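Local coordinates for protein lipoxygenase (Cyanothece sp., PDB 5EK8) that probably inserts molecular oxygen into polyunsaturated fatty acids at a non-heme iron centre, acting as a 9R-lipoxygenase, at residues Leu52-Ser62 / Gln150-Pro161; Leu252-Leu263 / Arg443-Tyr452. One frame throughout, in Å; residues are numbered along the deposited sequence.

Contact 1. Residues Leu52-Ser62 / Gln150-Pro161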
loop_
_atom_site.group_PDB
_atom_site.type_symbol
_atom_site.label_atom_id
_atom_site.label_comp_id
_atom_site.label_asym_id
_atom_site.label_seq_id
_atom_site.Cartn_x
_atom_site.Cartn_y
_atom_site.Cartn_z
ATOM N N LEU A 52 41.274 -19.311 17.590
ATOM C CA LEU A 52 39.860 -19.431 17.259
ATOM C C LEU A 52 39.593 -20.575 16.288
ATOM O O LEU A 52 40.502 -21.078 15.629
ATOM C CB LEU A 52 39.344 -18.119 16.666
ATOM C CG LEU A 52 38.994 -17.012 17.657
ATOM C CD1 LEU A 52 39.325 -15.642 17.086
ATOM C CD2 LEU A 52 37.523 -17.093 18.020
ATOM N N ASN A 53 38.331 -20.980 16.220
ATOM C CA ASN A 53 37.873 -21.989 15.277
ATOM C C ASN A 53 37.091 -21.292 14.159
ATOM O O ASN A 53 36.822 -20.093 14.249
ATOM C CB ASN A 53 37.018 -23.032 16.003
ATOM C CG ASN A 53 36.796 -24.289 15.186
ATOM O OD1 ASN A 53 36.403 -24.232 14.019
ATOM N ND2 ASN A 53 37.052 -25.440 15.802
ATOM N N LYS A 54 36.728 -22.022 13.107
ATOM C CA LYS A 54 36.028 -21.388 11.993
ATOM C C LYS A 54 34.894 -22.233 11.408
ATOM O O LYS A 54 34.923 -23.466 11.442
ATOM C CB LYS A 54 37.026 -21.014 10.889
ATOM C CG LYS A 54 36.874 -21.796 9.594
ATOM C CD LYS A 54 37.670 -21.161 8.466
ATOM C CE LYS A 54 39.154 -21.106 8.784
ATOM N NZ LYS A 54 39.946 -20.640 7.615
ATOM N N ALA A 55 33.889 -21.540 10.886
ATOM C CA ALA A 55 32.765 -22.157 10.202
ATOM C C ALA A 55 32.551 -21.462 8.861
ATOM O O ALA A 55 32.499 -20.238 8.795
ATOM C CB ALA A 55 31.508 -22.082 11.055
ATOM N N THR A 56 32.433 -22.236 7.791
ATOM C CA THR A 56 32.311 -21.644 6.466
ATOM C C THR A 56 31.066 -22.116 5.743
ATOM O O THR A 56 30.407 -23.072 6.165
ATOM C CB THR A 56 33.529 -21.968 5.580
ATOM O OG1 THR A 56 33.632 -23.386 5.405
ATOM C CG2 THR A 56 34.811 -21.434 6.204
ATOM N N GLY A 57 30.745 -21.438 4.647
ATOM C CA GLY A 57 29.641 -21.884 3.815
ATOM C C GLY A 57 29.124 -20.837 2.854
ATOM O O GLY A 57 29.737 -19.790 2.679
ATOM N N GLN A 58 27.996 -21.129 2.217
ATOM C CA GLN A 58 27.368 -20.183 1.308
ATOM C C GLN A 58 25.855 -20.220 1.452
ATOM O O GLN A 58 25.253 -21.291 1.498
ATOM C CB GLN A 58 27.761 -20.476 -0.139
ATOM C CG GLN A 58 27.129 -19.529 -1.145
ATOM C CD GLN A 58 27.525 -19.845 -2.572
ATOM O OE1 GLN A 58 27.696 -21.007 -2.939
ATOM N NE2 GLN A 58 27.677 -18.807 -3.385
ATOM N N LEU A 59 25.246 -19.042 1.523
ATOM C CA LEU A 59 23.800 -18.933 1.671
ATOM C C LEU A 59 23.138 -18.391 0.411
ATOM O O LEU A 59 23.604 -17.420 -0.178
ATOM C CB LEU A 59 23.451 -18.041 2.860
ATOM C CG LEU A 59 23.973 -18.499 4.222
ATOM C CD1 LEU A 59 23.367 -17.650 5.334
ATOM C CD2 LEU A 59 23.686 -19.981 4.442
ATOM N N LEU A 60 22.042 -19.027 0.013
ATOM C CA LEU A 60 21.279 -18.598 -1.155
ATOM C C LEU A 60 19.811 -18.367 -0.794
ATOM O O LEU A 60 19.294 -18.989 0.133
ATOM C CB LEU A 60 21.384 -19.642 -2.270
ATOM C CG LEU A 60 22.782 -20.107 -2.684
ATOM C CD1 LEU A 60 22.686 -21.218 -3.709
ATOM C CD2 LEU A 60 23.607 -18.958 -3.234
ATOM N N PHE A 61 19.145 -17.466 -1.514
ATOM C CA PHE A 61 17.692 -17.344 -1.412
ATOM C C PHE A 61 17.059 -18.680 -1.782
ATOM O O PHE A 61 17.522 -19.352 -2.707
ATOM C CB PHE A 61 17.150 -16.253 -2.337
ATOM C CG PHE A 61 17.464 -14.855 -1.896
ATOM C CD1 PHE A 61 16.554 -14.134 -1.147
ATOM C CD2 PHE A 61 18.657 -14.250 -2.256
ATOM C CE1 PHE A 61 16.831 -12.844 -0.750
ATOM C CE2 PHE A 61 18.938 -12.957 -1.863
ATOM C CZ PHE A 61 18.021 -12.252 -1.112
ATOM N N SER A 62 16.001 -19.064 -1.078
ATOM C CA SER A 62 15.334 -20.330 -1.366
ATOM C C SER A 62 14.573 -20.308 -2.699
ATOM O O SER A 62 14.413 -21.350 -3.335
ATOM C CB SER A 62 14.376 -20.701 -0.231
ATOM O OG SER A 62 13.356 -19.729 -0.097
ATOM N N GLN A 150 36.567 -29.961 14.700
ATOM C CA GLN A 150 37.415 -29.628 13.566
ATOM C C GLN A 150 37.624 -28.120 13.539
ATOM O O GLN A 150 36.691 -27.365 13.811
ATOM C CB GLN A 150 36.776 -30.107 12.266
ATOM C CG GLN A 150 35.757 -31.215 12.467
ATOM C CD GLN A 150 34.657 -31.192 11.420
ATOM O OE1 GLN A 150 34.732 -30.452 10.437
ATOM N NE2 GLN A 150 33.624 -32.001 11.631
ATOM N N LYS A 151 38.833 -27.671 13.210
ATOM C CA LYS A 151 39.115 -26.238 13.239
ATOM C C LYS A 151 38.401 -25.502 12.105
ATOM O O LYS A 151 38.410 -24.273 12.057
ATOM C CB LYS A 151 40.621 -25.973 13.178
ATOM C CG LYS A 151 41.015 -24.662 13.849
ATOM C CD LYS A 151 42.520 -24.487 13.950
ATOM C CE LYS A 151 42.904 -23.918 15.310
ATOM N NZ LYS A 151 44.247 -23.271 15.288
ATOM N N THR A 152 37.796 -26.259 11.191
ATOM C CA THR A 152 36.928 -25.698 10.157
ATOM C C THR A 152 35.712 -26.596 9.945
ATOM O O THR A 152 35.853 -27.749 9.538
ATOM C CB THR A 152 37.645 -25.535 8.793
ATOM O OG1 THR A 152 37.926 -26.826 8.240
ATOM C CG2 THR A 152 38.939 -24.738 8.923
ATOM N N TYR A 153 34.521 -26.075 10.222
ATOM C CA TYR A 153 33.298 -26.808 9.908
ATOM C C TYR A 153 32.554 -26.132 8.768
ATOM O O TYR A 153 32.280 -24.937 8.821
ATOM C CB TYR A 153 32.379 -26.922 11.125
ATOM C CG TYR A 153 31.084 -27.641 10.804
ATOM C CD1 TYR A 153 31.041 -29.029 10.719
ATOM C CD2 TYR A 153 29.908 -26.934 10.569
ATOM C CE1 TYR A 153 29.865 -29.695 10.417
ATOM C CE2 TYR A 153 28.724 -27.591 10.265
ATOM C CZ TYR A 153 28.709 -28.971 10.191
ATOM O OH TYR A 153 27.537 -29.631 9.893
ATOM N N ASP A 154 32.210 -26.907 7.746
ATOM C CA ASP A 154 31.600 -26.350 6.544
ATOM C C ASP A 154 30.136 -26.755 6.379
ATOM O O ASP A 154 29.813 -27.942 6.315
ATOM C CB ASP A 154 32.402 -26.770 5.310
ATOM C CG ASP A 154 31.766 -26.310 4.012
ATOM O OD1 ASP A 154 31.625 -25.082 3.817
ATOM O OD2 ASP A 154 31.420 -27.178 3.181
ATOM N N PHE A 155 29.257 -25.759 6.308
ATOM C CA PHE A 155 27.843 -26.006 6.054
ATOM C C PHE A 155 27.613 -26.304 4.579
ATOM O O PHE A 155 26.632 -26.949 4.206
ATOM C CB PHE A 155 26.990 -24.805 6.467
ATOM C CG PHE A 155 27.053 -24.483 7.931
ATOM C CD1 PHE A 155 26.032 -24.872 8.784
ATOM C CD2 PHE A 155 28.126 -23.779 8.454
ATOM C CE1 PHE A 155 26.080 -24.570 10.133
ATOM C CE2 PHE A 155 28.184 -23.475 9.801
ATOM C CZ PHE A 155 27.159 -23.871 10.642
ATOM N N GLY A 156 28.527 -25.824 3.743
ATOM C CA GLY A 156 28.357 -25.911 2.308
ATOM C C GLY A 156 27.307 -24.910 1.874
ATOM O O GLY A 156 27.084 -23.908 2.554
ATOM N N THR A 157 26.662 -25.182 0.745
ATOM C CA THR A 157 25.622 -24.301 0.225
ATOM C C THR A 157 24.246 -24.655 0.785
ATOM O O THR A 157 23.793 -25.793 0.690
ATOM C CB THR A 157 25.579 -24.337 -1.317
ATOM O OG1 THR A 157 26.571 -23.442 -1.834
ATOM C CG2 THR A 157 24.214 -23.910 -1.836
ATOM N N LEU A 158 23.591 -23.664 1.376
ATOM C CA LEU A 158 22.251 -23.840 1.916
ATOM C C LEU A 158 21.330 -22.754 1.388
ATOM O O LEU A 158 21.789 -21.678 1.001
ATOM C CB LEU A 158 22.277 -23.811 3.442
ATOM C CG LEU A 158 23.255 -24.775 4.112
ATOM C CD1 LEU A 158 23.250 -24.562 5.615
ATOM C CD2 LEU A 158 22.918 -26.222 3.758
ATOM N N THR A 159 20.031 -23.034 1.372
ATOM C CA THR A 159 19.050 -22.042 0.953
ATOM C C THR A 159 18.333 -21.456 2.161
ATOM O O THR A 159 18.127 -22.137 3.166
ATOM C CB THR A 159 18.010 -22.631 -0.024
ATOM O OG1 THR A 159 17.379 -23.773 0.569
ATOM C CG2 THR A 159 18.672 -23.043 -1.333
ATOM N N VAL A 160 17.962 -20.184 2.056
ATOM C CA VAL A 160 17.253 -19.495 3.125
ATOM C C VAL A 160 15.995 -18.828 2.583
ATOM O O VAL A 160 16.063 -18.069 1.620
ATOM C CB VAL A 160 18.143 -18.429 3.807
ATOM C CG1 VAL A 160 17.376 -17.721 4.926
ATOM C CG2 VAL A 160 19.432 -19.060 4.340
ATOM N N PRO A 161 14.839 -19.114 3.198
ATOM C CA PRO A 161 13.589 -18.465 2.793
ATOM C C PRO A 161 13.485 -17.040 3.329
ATOM O O PRO A 161 12.622 -16.754 4.160
ATOM C CB PRO A 161 12.517 -19.366 3.406
ATOM C CG PRO A 161 13.168 -19.923 4.619
ATOM C CD PRO A 161 14.625 -20.099 4.273
#
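Gly57 and Gly156 meet where two parallel strands slip by one residue. Thr56 pairs with Asp154 but Gln58 with Thr157, so 150-161 carries an extra residue there, a beta bulge. The hollow over Gly57, which has no side chain, takes the Gly156 carbonyl, its O 3.5 Å from Gly57 CA. That oxygen then accepts the N-H of Gln58; on each side the regular bonds resume, such as Phe155 N to Thr56 O and Leu158 N to Gln58 O.

Phe155 makes a bump beside Ala55. Its ring rim abuts that residue, with CE2 3.8 Å from CB, and Thr56 O also lies near the ring plane, while Tyr153 CE2 of the same strand rests over the ring centre. Further along, Leu59 CD2 lies 4.2 Å from Leu158 CB and CD1 reaches Val160 CG2.

The other face is more polar. Thr56 OG1 donates to the anti side of Asp154 OD1 (3.1 Å), the two side chains crossing at about a right angle. Lys54 runs alongside Thr152, its CE 3.6 Å from CG2, before its NZ forms a salt bridge with Glu99. In Thr157, CG2 stands anti to the backbone N, which turns this methyl onto Leu60 CD1 (3.6 Å).

Strand 53-61 is the middle of three, bonded on its other side to antiparallel strand 97-102. Leu59 and Phe155 pack on strand 115-126, Leu158 and Val160 on strand 132-143, joining this sheet to the four-stranded one in the beta sandwich of the PLAT domain.

Contact 2. Residues Leu252-Leu263 / Arg443-Tyr452; sequences LRVLNGMNPCLL and RQPICDDHKY
Asn256, the last residue of helix 247-256, reaches across to the start of helix 451-473 and uses both ends of its amide. OD1 accepts the N-H of Tyr452 at 2.7 Å in a nearly straight bond, 173° at the hydrogen, although the donor stands well above the carbonyl plane. ND2 donates to Asp449 O (2.9 Å), lying in the plane of that carbonyl, which also receives Lys451 N. The amide is thus gripped on two sides, and its oxygen takes up an N-H of the first turn, that of the second residue after the N-cap His450. With chi1 at -50°, CG sits beside the backbone N and opposite the carbonyl carbon, which carries the amide to the second segment.

Leu255 supplies the apolar counterpart. Its CD2 lies over one face of the His450 imidazole, 4.0 Å from the centroid and 17° off the normal, a CH-pi contact, while CD1 touches Cys447 SG at 4.0 Å. The ring's rotation is fixed from its own segment, since Ile446 N donates to ND1 almost in the ring plane.

The bent chain of Arg443 brings NH1 to Pro260 O, which lies near the guanidinium plane; the modelled 2.5 Å is doubtfully short. Leu262 CB covers one face of the group and Tyr452 CE2 the opposite face. Water 1 joins NH1 to His450 NE2, Leu255 O and Cys261 O; Arg443 NE forms a salt bridge with Glu520.

The contact links the C-terminal end of helix 247-256 to the start of helix 451-473. Strand 272-277 flanks it at Leu263 and Ile446, helix 337-377 packs on Val254 and Met258, and the Tyr452 ring meets Trp572 of helix 549-574 edge-to-face.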
loop_
_atom_site.group_PDB
_atom_site.type_symbol
_atom_site.label_atom_id
_atom_site.label_comp_id
_atom_site.label_asym_id
_atom_site.label_seq_id
_atom_site.Cartn_x
_atom_site.Cartn_y
_atom_site.Cartn_z
ATOM N N LEU A 252 -14.916 20.408 -7.460
ATOM C CA LEU A 252 -13.824 20.408 -6.492
ATOM C C LEU A 252 -13.396 18.993 -6.103
ATOM O O LEU A 252 -12.206 18.715 -5.983
ATOM C CB LEU A 252 -14.214 21.194 -5.241
ATOM C CG LEU A 252 -14.095 22.710 -5.370
ATOM C CD1 LEU A 252 -14.531 23.380 -4.091
ATOM C CD2 LEU A 252 -12.668 23.106 -5.731
ATOM N N ARG A 253 -14.362 18.097 -5.924
ATOM C CA ARG A 253 -14.045 16.740 -5.488
ATOM C C ARG A 253 -13.616 15.863 -6.652
ATOM O O ARG A 253 -12.894 14.883 -6.466
ATOM C CB ARG A 253 -15.233 16.112 -4.761
ATOM C CG ARG A 253 -15.604 16.837 -3.478
ATOM C CD ARG A 253 -14.369 17.226 -2.668
ATOM N NE ARG A 253 -13.769 16.082 -1.986
ATOM C CZ ARG A 253 -12.665 16.145 -1.246
ATOM N NH1 ARG A 253 -12.193 15.054 -0.656
ATOM N NH2 ARG A 253 -12.031 17.299 -1.099
ATOM N N VAL A 254 -14.060 16.210 -7.855
ATOM C CA VAL A 254 -13.542 15.549 -9.042
ATOM C C VAL A 254 -12.048 15.838 -9.155
ATOM O O VAL A 254 -11.245 14.951 -9.458
ATOM C CB VAL A 254 -14.274 16.005 -10.319
ATOM C CG1 VAL A 254 -13.431 15.726 -11.557
ATOM C CG2 VAL A 254 -15.626 15.315 -10.425
ATOM N N LEU A 255 -11.683 17.088 -8.876
ATOM C CA LEU A 255 -10.291 17.528 -8.968
ATOM C C LEU A 255 -9.402 17.009 -7.841
ATOM O O LEU A 255 -8.310 16.492 -8.086
ATOM C CB LEU A 255 -10.219 19.055 -8.983
ATOM C CG LEU A 255 -10.517 19.763 -10.304
ATOM C CD1 LEU A 255 -10.445 21.269 -10.103
ATOM C CD2 LEU A 255 -9.557 19.306 -11.403
ATOM N N ASN A 256 -9.870 17.149 -6.608
ATOM C CA ASN A 256 -8.995 16.980 -5.457
ATOM C C ASN A 256 -9.446 15.921 -4.463
ATOM O O ASN A 256 -8.800 15.719 -3.437
ATOM C CB ASN A 256 -8.845 18.316 -4.741
ATOM C CG ASN A 256 -8.470 19.437 -5.688
ATOM O OD1 ASN A 256 -7.460 19.359 -6.388
ATOM N ND2 ASN A 256 -9.296 20.478 -5.732
ATOM N N GLY A 257 -10.539 15.233 -4.785
ATOM C CA GLY A 257 -11.106 14.230 -3.899
ATOM C C GLY A 257 -10.273 12.970 -3.754
ATOM O O GLY A 257 -9.134 12.908 -4.223
ATOM N N MET A 258 -10.856 11.968 -3.092
ATOM C CA MET A 258 -10.213 10.673 -2.855
ATOM C C MET A 258 -9.674 10.091 -4.148
ATOM O O MET A 258 -8.554 9.581 -4.201
ATOM C CB MET A 258 -11.199 9.693 -2.216
ATOM C CG MET A 258 -10.575 8.392 -1.757
ATOM S SD MET A 258 -11.705 6.994 -1.884
ATOM C CE MET A 258 -11.956 6.929 -3.658
ATOM N N ASN A 259 -10.499 10.168 -5.186
ATOM C CA ASN A 259 -10.089 9.863 -6.548
ATOM C C ASN A 259 -9.875 11.168 -7.292
ATOM O O ASN A 259 -10.815 11.724 -7.857
ATOM C CB ASN A 259 -11.141 9.006 -7.258
ATOM C CG ASN A 259 -10.638 8.405 -8.569
ATOM O OD1 ASN A 259 -9.642 8.851 -9.139
ATOM N ND2 ASN A 259 -11.336 7.383 -9.049
ATOM N N PRO A 260 -8.636 11.676 -7.281
ATOM C CA PRO A 260 -8.374 12.926 -7.988
ATOM C C PRO A 260 -8.228 12.638 -9.470
ATOM O O PRO A 260 -7.195 12.123 -9.900
ATOM C CB PRO A 260 -7.061 13.424 -7.370
ATOM C CG PRO A 260 -6.562 12.294 -6.475
ATOM C CD PRO A 260 -7.399 11.083 -6.761
ATOM N N CYS A 261 -9.263 12.965 -10.234
ATOM C CA CYS A 261 -9.357 12.567 -11.633
ATOM C C CYS A 261 -8.318 13.235 -12.529
ATOM O O CYS A 261 -8.182 14.455 -12.537
ATOM C CB CYS A 261 -10.763 12.864 -12.159
ATOM S SG CYS A 261 -12.083 11.930 -11.325
ATOM N N LEU A 262 -7.579 12.418 -13.275
ATOM C CA LEU A 262 -6.698 12.927 -14.316
ATOM C C LEU A 262 -7.537 13.102 -15.572
ATOM O O LEU A 262 -7.771 12.150 -16.312
ATOM C CB LEU A 262 -5.519 11.979 -14.560
ATOM C CG LEU A 262 -4.257 12.535 -15.225
ATOM C CD1 LEU A 262 -3.080 11.610 -14.970
ATOM C CD2 LEU A 262 -4.450 12.711 -16.714
ATOM N N LEU A 263 -7.998 14.327 -15.797
ATOM C CA LEU A 263 -8.984 14.600 -16.838
ATOM C C LEU A 263 -8.462 14.453 -18.268
ATOM O O LEU A 263 -7.259 14.509 -18.526
ATOM C CB LEU A 263 -9.550 16.011 -16.657
ATOM C CG LEU A 263 -10.387 16.272 -15.405
ATOM C CD1 LEU A 263 -11.071 17.614 -15.534
ATOM C CD2 LEU A 263 -11.409 15.169 -15.178
ATOM N N ARG A 443 1.025 15.037 -12.259
ATOM C CA ARG A 443 0.252 15.879 -13.171
ATOM C C ARG A 443 0.457 17.365 -12.886
ATOM O O ARG A 443 0.867 17.742 -11.790
ATOM C CB ARG A 443 -1.236 15.537 -13.069
ATOM C CG ARG A 443 -1.850 15.891 -11.717
ATOM C CD ARG A 443 -3.132 15.109 -11.445
ATOM N NE ARG A 443 -2.882 13.677 -11.291
ATOM C CZ ARG A 443 -3.820 12.780 -10.999
ATOM N NH1 ARG A 443 -5.078 13.162 -10.824
ATOM N NH2 ARG A 443 -3.501 11.497 -10.876
ATOM N N GLN A 444 0.171 18.206 -13.874
ATOM C CA GLN A 444 0.256 19.652 -13.692
ATOM C C GLN A 444 -1.125 20.255 -13.424
ATOM O O GLN A 444 -2.139 19.714 -13.874
ATOM C CB GLN A 444 0.899 20.307 -14.916
ATOM C CG GLN A 444 2.367 19.965 -15.088
ATOM C CD GLN A 444 3.192 20.318 -13.864
ATOM O OE1 GLN A 444 2.958 21.337 -13.214
ATOM N NE2 GLN A 444 4.160 19.469 -13.537
ATOM N N PRO A 445 -1.168 21.373 -12.677
ATOM C CA PRO A 445 -2.433 22.007 -12.294
ATOM C C PRO A 445 -3.225 22.538 -13.482
ATOM O O PRO A 445 -2.717 23.374 -14.226
ATOM C CB PRO A 445 -1.988 23.159 -11.387
ATOM C CG PRO A 445 -0.636 22.770 -10.906
ATOM C CD PRO A 445 -0.016 22.047 -12.052
ATOM N N ILE A 446 -4.451 22.053 -13.650
ATOM C CA ILE A 446 -5.356 22.598 -14.651
ATOM C C ILE A 446 -5.721 24.043 -14.327
ATOM O O ILE A 446 -5.752 24.896 -15.214
ATOM C CB ILE A 446 -6.653 21.778 -14.757
ATOM C CG1 ILE A 446 -6.348 20.294 -14.959
ATOM C CG2 ILE A 446 -7.530 22.311 -15.880
ATOM C CD1 ILE A 446 -7.584 19.465 -15.216
ATOM N N CYS A 447 -6.001 24.309 -13.053
ATOM C CA CYS A 447 -6.406 25.640 -12.613
ATOM C C CYS A 447 -5.986 25.920 -11.169
ATOM O O CYS A 447 -5.362 25.079 -10.524
ATOM C CB CYS A 447 -7.917 25.803 -12.756
ATOM S SG CYS A 447 -8.866 24.526 -11.905
ATOM N N ASP A 448 -6.334 27.102 -10.669
ATOM C CA ASP A 448 -5.973 27.507 -9.312
ATOM C C ASP A 448 -6.636 26.641 -8.245
ATOM O O ASP A 448 -6.055 26.407 -7.186
ATOM C CB ASP A 448 -6.331 28.976 -9.083
ATOM C CG ASP A 448 -5.275 29.917 -9.618
ATOM O OD1 ASP A 448 -4.080 29.566 -9.520
ATOM O OD2 ASP A 448 -5.636 30.998 -10.133
ATOM N N ASP A 449 -7.848 26.169 -8.527
ATOM C CA ASP A 449 -8.580 25.320 -7.591
ATOM C C ASP A 449 -8.063 23.883 -7.594
ATOM O O ASP A 449 -8.484 23.062 -6.776
ATOM C CB ASP A 449 -10.077 25.332 -7.914
ATOM C CG ASP A 449 -10.779 26.580 -7.401
ATOM O OD1 ASP A 449 -10.089 27.550 -7.022
ATOM O OD2 ASP A 449 -12.028 26.594 -7.381
ATOM N N HIS A 450 -7.150 23.579 -8.511
ATOM C CA HIS A 450 -6.615 22.226 -8.623
ATOM C C HIS A 450 -5.598 21.965 -7.516
ATOM O O HIS A 450 -4.391 21.886 -7.759
ATOM C CB HIS A 450 -5.984 22.006 -9.996
ATOM C CG HIS A 450 -5.832 20.566 -10.358
ATOM N ND1 HIS A 450 -5.261 20.148 -11.545
ATOM C CD2 HIS A 450 -6.182 19.439 -9.698
ATOM C CE1 HIS A 450 -5.260 18.831 -11.589
ATOM N NE2 HIS A 450 -5.817 18.372 -10.480
ATOM N N LYS A 451 -6.108 21.833 -6.299
ATOM C CA LYS A 451 -5.271 21.716 -5.116
ATOM C C LYS A 451 -4.329 20.508 -5.164
ATOM O O LYS A 451 -3.148 20.619 -4.812
ATOM C CB LYS A 451 -6.157 21.652 -3.870
ATOM C CG LYS A 451 -5.406 21.506 -2.564
ATOM C CD LYS A 451 -6.378 21.508 -1.402
ATOM C CE LYS A 451 -7.263 22.748 -1.433
ATOM N NZ LYS A 451 -8.140 22.834 -0.231
ATOM N N TYR A 452 -4.835 19.360 -5.603
ATOM C CA TYR A 452 -4.014 18.158 -5.575
ATOM C C TYR A 452 -2.755 18.294 -6.429
ATOM O O TYR A 452 -1.686 17.840 -6.039
ATOM C CB TYR A 452 -4.780 16.916 -6.037
ATOM C CG TYR A 452 -3.805 15.777 -6.193
ATOM C CD1 TYR A 452 -3.249 15.168 -5.075
ATOM C CD2 TYR A 452 -3.373 15.364 -7.453
ATOM C CE1 TYR A 452 -2.320 14.158 -5.204
ATOM C CE2 TYR A 452 -2.442 14.352 -7.589
ATOM C CZ TYR A 452 -1.921 13.758 -6.462
ATOM O OH TYR A 452 -0.994 12.754 -6.579
HETATM O O HOH W 1 -6.695 15.630 -10.484
HETATM O O HOH W 2 -5.591 9.834 -10.513
#

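Overall arrangement
The two contacts lie on opposite sides of the chain's centre, their own centres 56 Å apart and their nearest atoms about 32 Å apart, so neither touches the other. They follow in series along the chain: contact 1 closes within the beta sandwich of the PLAT domain that follows the first two helices, before contact 2 opens in the largely helical remainder. Contact 1 is remote from the metal sites. Contact 2 lies near the iron centre, outside its ligand shell: the Pro260 side chain is about 9 Å from that of the iron ligand His359 and about 13 Å from the iron itself, and the Tyr452 side chain is about 10 Å from that of His570, another ligand.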